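Local coordinates for protein hydrolase, putative (Plasmodium vivax, PDB 2B30) that is of unproven function but probably hydrolyses phosphate esters with the aid of a magnesium ion, as HAD-superfamily phosphatases of the Cof-like group do, at residues F34-F39 with I75-F79; I51-K55 with N83-M87; S65-S71 with P93-N98; R70-G74 with R140-N144; F155-Y160 with Y212-A216. All blocks are in the same frame, centred on the assembly; numbering follows the deposited sequence.

Contact 1 (F34-F39 with I75-F79). With CA (calcium ion), chain E.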
# COMPACT_ATOMS: atom_id res chain seq x y z
N PHE A 34 -15.81 -4.11 9.64
CA PHE A 34 -16.94 -3.94 10.55
C PHE A 34 -18.19 -3.41 9.82
O PHE A 34 -19.04 -4.20 9.43
CB PHE A 34 -16.56 -3.09 11.77
CG PHE A 34 -17.45 -3.33 12.97
CD1 PHE A 34 -17.40 -4.55 13.65
CD2 PHE A 34 -18.34 -2.35 13.41
CE1 PHE A 34 -18.23 -4.78 14.75
CE2 PHE A 34 -19.16 -2.57 14.52
CZ PHE A 34 -19.11 -3.79 15.19
N ASP A 35 -18.30 -2.10 9.61
CA ASP A 35 -19.54 -1.54 9.05
C ASP A 35 -19.65 -1.91 7.60
O ASP A 35 -18.66 -1.86 6.85
CB ASP A 35 -19.58 -0.02 9.15
CG ASP A 35 -19.55 0.45 10.56
OD1 ASP A 35 -18.48 0.31 11.19
OD2 ASP A 35 -20.59 0.96 11.03
N GLY A 36 -20.86 -2.27 7.19
CA GLY A 36 -21.11 -2.68 5.81
C GLY A 36 -20.77 -4.14 5.56
O GLY A 36 -21.14 -4.68 4.52
N THR A 37 -20.07 -4.77 6.50
CA THR A 37 -19.66 -6.16 6.36
C THR A 37 -20.23 -6.95 7.54
O THR A 37 -21.17 -7.71 7.36
CB THR A 37 -18.11 -6.29 6.28
OG1 THR A 37 -17.61 -5.53 5.16
CG2 THR A 37 -17.69 -7.74 6.12
N LEU A 38 -19.69 -6.73 8.73
CA LEU A 38 -20.12 -7.44 9.94
C LEU A 38 -21.28 -6.70 10.65
O LEU A 38 -22.23 -7.33 11.10
CB LEU A 38 -18.93 -7.59 10.88
CG LEU A 38 -19.01 -8.57 12.05
CD1 LEU A 38 -19.03 -10.01 11.55
CD2 LEU A 38 -17.84 -8.37 13.00
N PHE A 39 -21.18 -5.38 10.74
CA PHE A 39 -22.18 -4.55 11.41
C PHE A 39 -23.08 -3.89 10.37
O PHE A 39 -22.58 -3.21 9.47
CB PHE A 39 -21.47 -3.48 12.22
CG PHE A 39 -22.39 -2.56 12.97
CD1 PHE A 39 -22.61 -2.74 14.33
CD2 PHE A 39 -23.02 -1.50 12.32
CE1 PHE A 39 -23.45 -1.89 15.03
CE2 PHE A 39 -23.86 -0.64 13.02
CZ PHE A 39 -24.07 -0.84 14.38
N ILE A 75 -15.94 -0.45 18.60
CA ILE A 75 -16.36 -1.77 18.15
C ILE A 75 -16.90 -2.63 19.29
O ILE A 75 -17.86 -3.38 19.09
CB ILE A 75 -15.21 -2.46 17.37
CG1 ILE A 75 -15.54 -2.40 15.89
CG2 ILE A 75 -15.02 -3.92 17.79
CD1 ILE A 75 -14.46 -2.93 15.05
N LEU A 76 -16.28 -2.52 20.47
CA LEU A 76 -16.75 -3.23 21.66
C LEU A 76 -18.11 -2.73 22.16
O LEU A 76 -18.88 -3.50 22.71
CB LEU A 76 -15.73 -3.12 22.79
CG LEU A 76 -14.32 -3.69 22.60
CD1 LEU A 76 -13.69 -3.85 23.96
CD2 LEU A 76 -14.32 -5.02 21.86
N SER A 77 -18.39 -1.44 21.97
CA SER A 77 -19.71 -0.91 22.32
C SER A 77 -20.78 -1.51 21.41
O SER A 77 -21.75 -2.10 21.88
CB SER A 77 -19.71 0.61 22.18
OG SER A 77 -18.72 1.19 23.01
N ALA A 78 -20.56 -1.37 20.11
CA ALA A 78 -21.49 -1.85 19.11
C ALA A 78 -21.74 -3.33 19.27
O ALA A 78 -22.85 -3.80 19.03
CB ALA A 78 -20.97 -1.56 17.72
N PHE A 79 -20.71 -4.07 19.69
CA PHE A 79 -20.83 -5.52 19.93
C PHE A 79 -21.70 -5.82 21.15
O PHE A 79 -22.57 -6.70 21.09
CB PHE A 79 -19.45 -6.16 20.16
CG PHE A 79 -18.82 -6.78 18.92
CD1 PHE A 79 -19.52 -7.69 18.14
CD2 PHE A 79 -17.50 -6.49 18.58
CE1 PHE A 79 -18.94 -8.26 17.02
CE2 PHE A 79 -16.91 -7.08 17.46
CZ PHE A 79 -17.63 -7.96 16.68
CA CA E . -16.66 -0.89 6.19
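Phe34 and Ile75 make the heart of this packing, just behind the DxDGT motif that runs from Asp33 to Thr37 and is the signature of the HAD fold. Ile75 CG1 stands over the middle of the Phe34 ring, 3.5 Å from its centroid and 7° off the ring normal, a CH-pi contact. Phe39 CB lies against the opposite face, toward the rim, so the phenyl sits between an aliphatic branch of helix 72-79 and its own turn. With its CG trans to the backbone N (chi1 -157°), Phe34 sends its far edge into the helix. There CE1 lies 3.8 Å from Phe79 CZ, the edge of Phe34 toward the face of Phe79 with planes at 73°, and CE2 lies 3.8 Å from Ala78 CB. Phe39 CE1 reaches the same methyl, Ala78 CB, at 3.7 Å. Leu38 CD2 closes the apolar group against Phe79 CZ, also at 3.7 Å. All six touching residues are buried, and Ile66 of strand 63-67 packs on Phe34, Leu38, Ile75 and Phe79.

The other side of the turn is looser. Asp35 and Gly36 are partly exposed and make no contact with 75-79; Asp35 serves the metal site instead. Asp35 OD2 is salt-bridged to Arg70, while Asp33 OD2 and Asp248 OD1 share the calcium with Asp35 O, which binds it at 2.3 Å.

Contact 2 (I51-K55 with N83-M87)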
# COMPACT_ATOMS: atom_id res chain seq x y z
N ILE A 51 -22.03 -13.58 14.96
CA ILE A 51 -21.49 -13.83 16.30
C ILE A 51 -21.12 -15.30 16.49
O ILE A 51 -20.05 -15.61 17.01
CB ILE A 51 -22.45 -13.34 17.41
CG1 ILE A 51 -22.26 -11.85 17.68
CG2 ILE A 51 -22.21 -14.04 18.72
CD1 ILE A 51 -22.70 -10.95 16.57
N ASP A 52 -21.99 -16.21 16.06
CA ASP A 52 -21.68 -17.65 16.13
C ASP A 52 -20.51 -18.01 15.23
O ASP A 52 -19.69 -18.85 15.57
CB ASP A 52 -22.89 -18.50 15.72
CG ASP A 52 -24.04 -18.39 16.70
OD1 ASP A 52 -23.82 -18.65 17.91
OD2 ASP A 52 -25.16 -18.05 16.26
N ALA A 53 -20.45 -17.36 14.07
CA ALA A 53 -19.39 -17.62 13.10
C ALA A 53 -18.04 -17.30 13.72
O ALA A 53 -17.12 -18.12 13.67
CB ALA A 53 -19.60 -16.79 11.84
N ILE A 54 -17.95 -16.12 14.32
CA ILE A 54 -16.75 -15.72 15.00
C ILE A 54 -16.50 -16.66 16.19
O ILE A 54 -15.37 -17.13 16.39
CB ILE A 54 -16.82 -14.26 15.44
CG1 ILE A 54 -16.82 -13.35 14.20
CG2 ILE A 54 -15.64 -13.91 16.37
CD1 ILE A 54 -17.22 -11.93 14.48
N LYS A 55 -17.56 -16.95 16.95
CA LYS A 55 -17.47 -17.88 18.09
C LYS A 55 -16.81 -19.17 17.66
O LYS A 55 -15.87 -19.62 18.30
CB LYS A 55 -18.86 -18.18 18.65
CG LYS A 55 -18.87 -19.02 19.92
CD LYS A 55 -20.30 -19.20 20.44
CE LYS A 55 -20.38 -20.15 21.64
NZ LYS A 55 -20.11 -19.47 22.96
N ASN A 83 -22.31 -10.40 23.65
CA ASN A 83 -21.71 -10.99 22.45
C ASN A 83 -20.22 -11.27 22.60
O ASN A 83 -19.72 -12.30 22.12
CB ASN A 83 -21.92 -10.08 21.24
CG ASN A 83 -23.29 -10.21 20.64
OD1 ASN A 83 -24.06 -11.11 20.99
ND2 ASN A 83 -23.61 -9.33 19.70
N LEU A 84 -19.50 -10.37 23.28
CA LEU A 84 -18.08 -10.55 23.52
C LEU A 84 -17.82 -11.80 24.35
O LEU A 84 -16.88 -12.55 24.10
CB LEU A 84 -17.48 -9.31 24.21
CG LEU A 84 -17.60 -7.93 23.52
CD1 LEU A 84 -16.77 -6.91 24.26
CD2 LEU A 84 -17.20 -7.96 22.05
N LYS A 85 -18.68 -12.02 25.35
CA LYS A 85 -18.61 -13.23 26.18
C LYS A 85 -18.92 -14.45 25.33
O LYS A 85 -18.20 -15.44 25.36
CB LYS A 85 -19.60 -13.15 27.35
CG LYS A 85 -19.16 -12.27 28.52
CD LYS A 85 -18.25 -13.03 29.48
CE LYS A 85 -18.20 -12.39 30.87
NZ LYS A 85 -17.37 -13.23 31.79
N LYS A 86 -20.00 -14.35 24.56
CA LYS A 86 -20.47 -15.42 23.69
C LYS A 86 -19.40 -15.84 22.67
O LYS A 86 -19.19 -17.03 22.44
CB LYS A 86 -21.75 -14.98 22.99
CG LYS A 86 -22.46 -16.06 22.17
CD LYS A 86 -23.81 -15.53 21.64
CE LYS A 86 -24.44 -16.46 20.59
NZ LYS A 86 -25.62 -15.84 19.92
N MET A 87 -18.73 -14.87 22.06
CA MET A 87 -17.68 -15.16 21.08
C MET A 87 -16.36 -15.54 21.73
O MET A 87 -15.57 -16.28 21.14
CB MET A 87 -17.40 -13.93 20.20
CG MET A 87 -18.54 -13.50 19.33
SD MET A 87 -18.07 -12.10 18.32
CE MET A 87 -17.85 -10.80 19.54
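Lys55 and Met87 mark where the two helices converge, their CA atoms 4.0 Å apart, although the axes of the short segments stay 9.1 Å from each other. The N-to-C directions differ by 38°, so the helices run roughly the same way and draw together toward their later residues. At that end the Lys55 chain, extended until it bends at its last torsion (chi4 84°), lays its methylenes beside Lys86 O and gives a hydrogen bond from NZ at 2.7 Å. The ammonium sits in the carbonyl plane on a lone pair. An ammonium here, near the C-terminus of helix 81-87, would probably be favoured by the helix dipole.

Ile51 fills the middle with both branches: CG1 meets the amide of Asn83, 3.5 Å from ND2, and CG2 lies 3.6 Å from Lys86 CD. Over that methyl the straight Lys86 chain continues toward Asp52, where NZ and OD1 form a long salt bridge of 3.9 Å at the partly exposed rim. On the buried side Met87 SD rests 3.6 Å from Ile54 CG2. Met87 also packs on Phe79 of helix 72-79, and helices 48-60 and 81-87 lead on into strands 63-67 and 94-96 of the core sheet.

Contact 3 (S65-S71 with P93-N98); sequences SICTGRS and PGVYIN
Tyr96 lies against Ile66, Thr68 and Arg70. Its CB is 3.4 Å from Arg70 O, which stays near the ring plane. Farther out, CD1 comes 3.8 Å from Thr68 CG2, also at the ring's edge, while Ile66 O lies over one face. The hydroxyl ends the path: Tyr96 OH bonds Gly91 O and accepts from a water at 2.8 Å. That water also accepts from Ile66 N at 3.0 Å and donates to Pro93 O at 2.7 Å, so it bridges the two segments beside Ile66 and Pro93.

Beyond the water the backbones pair in parallel. Val95 N gives to Ile66 O at 3.1 Å, and Thr68 N gives to Val95 O at 3.0 Å. Farther along, Ile97 N bonds Arg70 O and Asn98 N bonds Thr68 O, so the pairing continues into the loops. Cys67 SG and Val95 CB pack on the face covered by helix 225-235, whereas Ile66 packs on helices 72-79 and 34-38.

Such adjacent parallel strands, linked through helices, are those of the Rossmann-like HAD core. Thr68, its side chain about 6 Å from the calcium at nearest, fits the threonine of HAD motif II following strand 63-67.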
# COMPACT_ATOMS: atom_id res chain seq x y z
N SER A 65 -9.18 -10.85 13.42
CA SER A 65 -8.87 -9.44 13.59
C SER A 65 -9.87 -8.60 12.79
O SER A 65 -10.02 -8.77 11.58
CB SER A 65 -7.45 -9.12 13.13
OG SER A 65 -7.26 -7.72 13.06
N ILE A 66 -10.54 -7.70 13.48
CA ILE A 66 -11.42 -6.79 12.81
C ILE A 66 -10.60 -5.59 12.35
O ILE A 66 -9.83 -5.02 13.11
CB ILE A 66 -12.58 -6.41 13.71
CG1 ILE A 66 -13.51 -7.63 13.81
CG2 ILE A 66 -13.31 -5.22 13.13
CD1 ILE A 66 -14.55 -7.53 14.87
N CYS A 67 -10.77 -5.24 11.08
CA CYS A 67 -10.03 -4.16 10.47
C CYS A 67 -11.02 -3.07 10.09
O CYS A 67 -11.89 -3.28 9.24
CB CYS A 67 -9.28 -4.70 9.25
SG CYS A 67 -8.27 -6.18 9.65
N THR A 68 -10.92 -1.91 10.74
CA THR A 68 -11.94 -0.88 10.59
C THR A 68 -11.43 0.52 10.83
O THR A 68 -10.36 0.72 11.40
CB THR A 68 -13.10 -1.12 11.57
OG1 THR A 68 -14.18 -0.21 11.29
CG2 THR A 68 -12.62 -0.96 13.02
N GLY A 69 -12.24 1.49 10.39
CA GLY A 69 -12.02 2.90 10.69
C GLY A 69 -12.37 3.28 12.11
O GLY A 69 -11.96 4.32 12.60
N ARG A 70 -13.14 2.44 12.80
CA ARG A 70 -13.54 2.71 14.17
C ARG A 70 -12.42 2.41 15.15
O ARG A 70 -11.40 1.83 14.80
CB ARG A 70 -14.80 1.92 14.52
CG ARG A 70 -16.02 2.48 13.82
CD ARG A 70 -17.16 1.49 13.67
NE ARG A 70 -17.98 1.43 14.86
CZ ARG A 70 -19.30 1.20 14.89
NH1 ARG A 70 -20.00 0.98 13.79
NH2 ARG A 70 -19.92 1.18 16.06
N SER A 71 -12.62 2.85 16.39
CA SER A 71 -11.70 2.57 17.48
C SER A 71 -12.07 1.22 18.06
O SER A 71 -13.14 0.70 17.72
CB SER A 71 -11.83 3.65 18.55
OG SER A 71 -13.11 3.59 19.17
N PRO A 93 -6.51 -9.73 18.51
CA PRO A 93 -5.84 -8.61 17.86
C PRO A 93 -6.80 -7.70 17.07
O PRO A 93 -7.97 -8.05 16.88
CB PRO A 93 -4.87 -9.30 16.90
CG PRO A 93 -5.58 -10.58 16.55
CD PRO A 93 -6.29 -11.00 17.80
N GLY A 94 -6.30 -6.56 16.63
CA GLY A 94 -7.13 -5.65 15.86
C GLY A 94 -6.40 -4.53 15.14
O GLY A 94 -5.37 -4.05 15.60
N VAL A 95 -6.96 -4.14 14.00
CA VAL A 95 -6.50 -3.01 13.22
C VAL A 95 -7.60 -1.95 13.27
O VAL A 95 -8.70 -2.15 12.73
CB VAL A 95 -6.24 -3.42 11.76
CG1 VAL A 95 -5.87 -2.21 10.92
CG2 VAL A 95 -5.14 -4.47 11.70
N TYR A 96 -7.31 -0.84 13.92
CA TYR A 96 -8.32 0.17 14.18
C TYR A 96 -7.89 1.50 13.61
O TYR A 96 -6.71 1.72 13.36
CB TYR A 96 -8.55 0.27 15.67
CG TYR A 96 -9.02 -1.04 16.25
CD1 TYR A 96 -10.29 -1.50 15.97
CD2 TYR A 96 -8.19 -1.82 17.06
CE1 TYR A 96 -10.74 -2.70 16.50
CE2 TYR A 96 -8.64 -3.03 17.58
CZ TYR A 96 -9.92 -3.45 17.29
OH TYR A 96 -10.40 -4.63 17.78
N ILE A 97 -8.87 2.38 13.39
CA ILE A 97 -8.62 3.73 12.89
C ILE A 97 -7.78 3.67 11.61
O ILE A 97 -6.74 4.32 11.49
CB ILE A 97 -7.94 4.64 13.96
CG1 ILE A 97 -8.67 4.51 15.30
CG2 ILE A 97 -7.93 6.12 13.49
CD1 ILE A 97 -8.36 5.64 16.29
N ASN A 98 -8.25 2.87 10.67
CA ASN A 98 -7.67 2.74 9.35
C ASN A 98 -6.18 2.43 9.36
O ASN A 98 -5.43 2.88 8.49
CB ASN A 98 -8.00 3.98 8.50
CG ASN A 98 -9.46 3.98 8.07
OD1 ASN A 98 -10.12 2.94 8.12
ND2 ASN A 98 -9.96 5.14 7.63
O HOH W 1 -10.39 -7.04 16.44

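Contact 4 (R70-G74 with R140-N144); sequences RSKVG and RGESN
Ser71 turns its CB toward the hairpin, 3.7 Å from Glu142 OE1 and near Gly141 O. Its hydroxyl, set between the backbone N and the carbonyl carbon (chi1 66°), faces back into its own chain as the N-cap of helix 72-79. Next, Lys72 CB lies 3.4 Å from Glu142 OE2, and Lys72 N is 3.1 Å from Glu142 OE1. The Lys72 chain folds at its last two torsions, yet NZ stays 4.6 Å from Glu142 OE2, beyond a salt bridge; that oxygen is hydrogen-bonded to Tyr103 of core strand 101-103.

The glutamate comes from a type II' turn, Arg140 to Ser143, which joins strands 136-140 and 143-147 as a beta-hairpin. These strands belong to the cap domain of HAD subfamily IIB, so a cap hairpin meets the start of a core helix.

Val73 N gives a nearly straight bond to Glu142 OE1, 3.0 Å long with 176° at the hydrogen, from 42° above the carboxylate plane. The helix start would be expected to favour the negative charge. Val73 CG1 packs 3.8 Å from Glu142 CB, on the partly exposed side. Gly74 N completes the turn by bonding Ser71 OG at 3.0 Å.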
# COMPACT_ATOMS: atom_id res chain seq x y z
N ARG A 70 -13.14 2.44 12.80
CA ARG A 70 -13.54 2.71 14.17
C ARG A 70 -12.42 2.41 15.15
O ARG A 70 -11.40 1.83 14.80
CB ARG A 70 -14.80 1.92 14.52
CG ARG A 70 -16.02 2.48 13.82
CD ARG A 70 -17.16 1.49 13.67
NE ARG A 70 -17.98 1.43 14.86
CZ ARG A 70 -19.30 1.20 14.89
NH1 ARG A 70 -20.00 0.98 13.79
NH2 ARG A 70 -19.92 1.18 16.06
N SER A 71 -12.62 2.85 16.39
CA SER A 71 -11.70 2.57 17.48
C SER A 71 -12.07 1.22 18.06
O SER A 71 -13.14 0.70 17.72
CB SER A 71 -11.83 3.65 18.55
OG SER A 71 -13.11 3.59 19.17
N LYS A 72 -11.22 0.66 18.92
CA LYS A 72 -11.51 -0.64 19.56
C LYS A 72 -12.78 -0.55 20.39
O LYS A 72 -13.72 -1.31 20.17
CB LYS A 72 -10.35 -1.14 20.45
CG LYS A 72 -10.62 -2.48 21.14
CD LYS A 72 -9.34 -3.15 21.72
CE LYS A 72 -8.83 -2.46 22.98
NZ LYS A 72 -9.89 -2.31 24.02
N VAL A 73 -12.80 0.40 21.33
CA VAL A 73 -13.95 0.59 22.22
C VAL A 73 -15.22 0.90 21.43
O VAL A 73 -16.31 0.56 21.85
CB VAL A 73 -13.71 1.72 23.28
CG1 VAL A 73 -12.56 1.38 24.20
CG2 VAL A 73 -13.47 3.07 22.61
N GLY A 74 -15.07 1.56 20.29
CA GLY A 74 -16.21 1.81 19.41
C GLY A 74 -16.81 0.50 18.94
O GLY A 74 -18.03 0.34 18.91
N ARG A 140 -8.72 10.42 19.48
CA ARG A 140 -7.38 10.09 20.00
C ARG A 140 -7.46 8.83 20.83
O ARG A 140 -8.14 8.80 21.86
CB ARG A 140 -6.80 11.23 20.84
CG ARG A 140 -5.37 10.99 21.33
CD ARG A 140 -4.32 11.16 20.22
NE ARG A 140 -2.96 10.87 20.69
CZ ARG A 140 -2.48 9.65 20.91
NH1 ARG A 140 -3.22 8.58 20.68
NH2 ARG A 140 -1.25 9.49 21.35
N GLY A 141 -6.76 7.78 20.38
CA GLY A 141 -6.76 6.50 21.05
C GLY A 141 -8.13 5.85 21.08
O GLY A 141 -8.73 5.59 20.03
N GLU A 142 -8.63 5.61 22.30
CA GLU A 142 -9.95 5.02 22.50
C GLU A 142 -11.01 6.08 22.86
O GLU A 142 -12.11 5.73 23.28
CB GLU A 142 -9.89 3.96 23.61
CG GLU A 142 -8.90 2.84 23.35
CD GLU A 142 -9.20 2.03 22.08
OE1 GLU A 142 -10.33 2.13 21.53
OE2 GLU A 142 -8.30 1.28 21.64
N SER A 143 -10.66 7.35 22.72
CA SER A 143 -11.59 8.45 23.00
C SER A 143 -11.89 9.25 21.75
O SER A 143 -11.07 9.32 20.82
CB SER A 143 -10.98 9.41 24.03
OG SER A 143 -10.62 8.74 25.21
N ASN A 144 -13.07 9.87 21.74
CA ASN A 144 -13.42 10.85 20.72
C ASN A 144 -14.16 12.04 21.31
O ASN A 144 -14.82 11.93 22.35
CB ASN A 144 -14.18 10.19 19.56
CG ASN A 144 -15.55 9.69 19.96
OD1 ASN A 144 -16.45 10.48 20.22
ND2 ASN A 144 -15.73 8.38 19.98

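Contact 5 (F155-Y160 with Y212-A216); sequences FLQKMY and YNGHA
Phe155 drives its edge at the face of His215: the ring planes stand at 89°, the centroids are 5.6 Å apart, and Phe155 CZ lies 3.9 Å from His215 NE2. This T-shaped pair is made by side chains that come from opposite directions. On the phenylalanine a chi1 of -179° extends the ring away from the helix, and the imidazole reaches out of the loop to meet it. The imidazole has a second neighbour across its plane, since Asn213 O sits over the ring centre, 3.7 Å above it, on the side opposite Phe155. ND1, hydrogen-bonded to Leu186 N, fixes the rotation of the imidazole.

Both segments lie in the cap domain of this HAD protein. Helix 155-160 faces the loop that joins strands 206-210 and 216-220, and Met183 of the neighbouring strand 181-184 touches both Phe155 and His215.

Met159 lies alongside this pair. Its CG is over one face of the Phe155 ring, 4.1 Å above the plane, and bends in the chain carry its CE to 3.7 Å from Asn213 ND2. Tyr160 points the same way, its OH 4.1 Å from Asn213 ND2, loose packing only; its ring and the amide are inclined at 49°. The Tyr160 side chain comes within about 3 Å of that of the calcium-binding Asp35, while Tyr160 O accepts from Arg70 NH2 of the core.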
# COMPACT_ATOMS: atom_id res chain seq x y z
N PHE A 155 -24.22 11.29 17.67
CA PHE A 155 -24.12 10.71 16.31
C PHE A 155 -23.56 9.29 16.28
O PHE A 155 -24.15 8.41 15.69
CB PHE A 155 -23.26 11.64 15.44
CG PHE A 155 -23.10 11.19 14.02
CD1 PHE A 155 -23.99 11.61 13.04
CD2 PHE A 155 -22.04 10.40 13.64
CE1 PHE A 155 -23.82 11.20 11.71
CE2 PHE A 155 -21.87 10.00 12.32
CZ PHE A 155 -22.77 10.41 11.36
N LEU A 156 -22.42 9.08 16.91
CA LEU A 156 -21.86 7.74 16.99
C LEU A 156 -22.75 6.84 17.86
O LEU A 156 -22.87 5.65 17.59
CB LEU A 156 -20.44 7.78 17.55
CG LEU A 156 -19.39 8.61 16.79
CD1 LEU A 156 -18.03 8.47 17.47
CD2 LEU A 156 -19.28 8.22 15.31
N GLN A 157 -23.38 7.42 18.89
CA GLN A 157 -24.24 6.66 19.79
C GLN A 157 -25.50 6.19 19.07
O GLN A 157 -25.80 4.99 19.05
CB GLN A 157 -24.62 7.49 21.03
N LYS A 158 -26.22 7.12 18.44
CA LYS A 158 -27.47 6.78 17.75
C LYS A 158 -27.23 6.05 16.42
O LYS A 158 -27.78 4.98 16.21
CB LYS A 158 -28.33 8.03 17.53
N MET A 159 -26.39 6.61 15.55
CA MET A 159 -26.15 6.01 14.22
C MET A 159 -25.37 4.68 14.25
O MET A 159 -25.63 3.80 13.42
CB MET A 159 -25.40 6.98 13.29
CG MET A 159 -26.26 8.06 12.63
SD MET A 159 -26.62 7.70 10.89
CE MET A 159 -25.06 8.08 10.07
N TYR A 160 -24.42 4.55 15.17
CA TYR A 160 -23.47 3.42 15.12
C TYR A 160 -23.35 2.62 16.42
O TYR A 160 -22.44 1.81 16.55
CB TYR A 160 -22.10 3.91 14.65
CG TYR A 160 -22.12 4.53 13.26
CD1 TYR A 160 -22.05 3.73 12.12
CD2 TYR A 160 -22.23 5.90 13.09
CE1 TYR A 160 -22.08 4.29 10.83
CE2 TYR A 160 -22.26 6.48 11.81
CZ TYR A 160 -22.19 5.67 10.68
OH TYR A 160 -22.24 6.24 9.42
N TYR A 212 -19.21 5.43 3.38
CA TYR A 212 -20.40 5.04 2.62
C TYR A 212 -21.50 6.11 2.58
O TYR A 212 -22.24 6.19 1.60
CB TYR A 212 -20.97 3.72 3.16
CG TYR A 212 -22.23 3.29 2.46
CD1 TYR A 212 -22.19 2.76 1.17
CD2 TYR A 212 -23.47 3.42 3.09
CE1 TYR A 212 -23.35 2.36 0.52
CE2 TYR A 212 -24.63 3.03 2.45
CZ TYR A 212 -24.57 2.50 1.17
OH TYR A 212 -25.73 2.12 0.55
N ASN A 213 -21.62 6.91 3.65
CA ASN A 213 -22.58 8.01 3.72
C ASN A 213 -22.00 9.38 3.35
O ASN A 213 -22.57 10.43 3.69
CB ASN A 213 -23.18 8.07 5.14
CG ASN A 213 -24.19 6.98 5.40
OD1 ASN A 213 -24.32 6.03 4.63
ND2 ASN A 213 -24.92 7.11 6.51
N GLY A 214 -20.85 9.39 2.67
CA GLY A 214 -20.24 10.62 2.17
C GLY A 214 -19.56 11.49 3.22
O GLY A 214 -19.36 12.68 3.00
N HIS A 215 -19.21 10.89 4.36
CA HIS A 215 -18.46 11.58 5.41
C HIS A 215 -16.96 11.42 5.15
O HIS A 215 -16.54 10.49 4.45
CB HIS A 215 -18.82 11.03 6.80
CG HIS A 215 -20.30 10.94 7.06
ND1 HIS A 215 -21.11 12.06 7.14
CD2 HIS A 215 -21.10 9.88 7.28
CE1 HIS A 215 -22.35 11.68 7.38
NE2 HIS A 215 -22.37 10.36 7.47
N ALA A 216 -16.15 12.33 5.69
CA ALA A 216 -14.68 12.27 5.50
C ALA A 216 -13.99 11.70 6.73
O ALA A 216 -14.13 12.24 7.81
CB ALA A 216 -14.12 13.65 5.17

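Contacts 1 and 3 are the buried ones: the first joins aromatic and aliphatic side chains, the second mainly backbone hydrogen bonds of parallel strands. Ile66 ties them together by packing on Ile75. Contact 2 extends the apolar group of contact 1 outward, Phe79 meeting Met87, but gains lysine-based polar bonds toward its rim. Contacts 1 and 4 share helix 72-79, and contacts 3 and 4 share Arg70 and Ser71. Contact 4, at the surface, relies on one carboxylate between core and cap domain, whereas contact 5 lies within the cap and uses an edge-to-face ring pair with looser amide packing beside it. Arg70 links Asp35 of contact 1 with Tyr160 of contact 5.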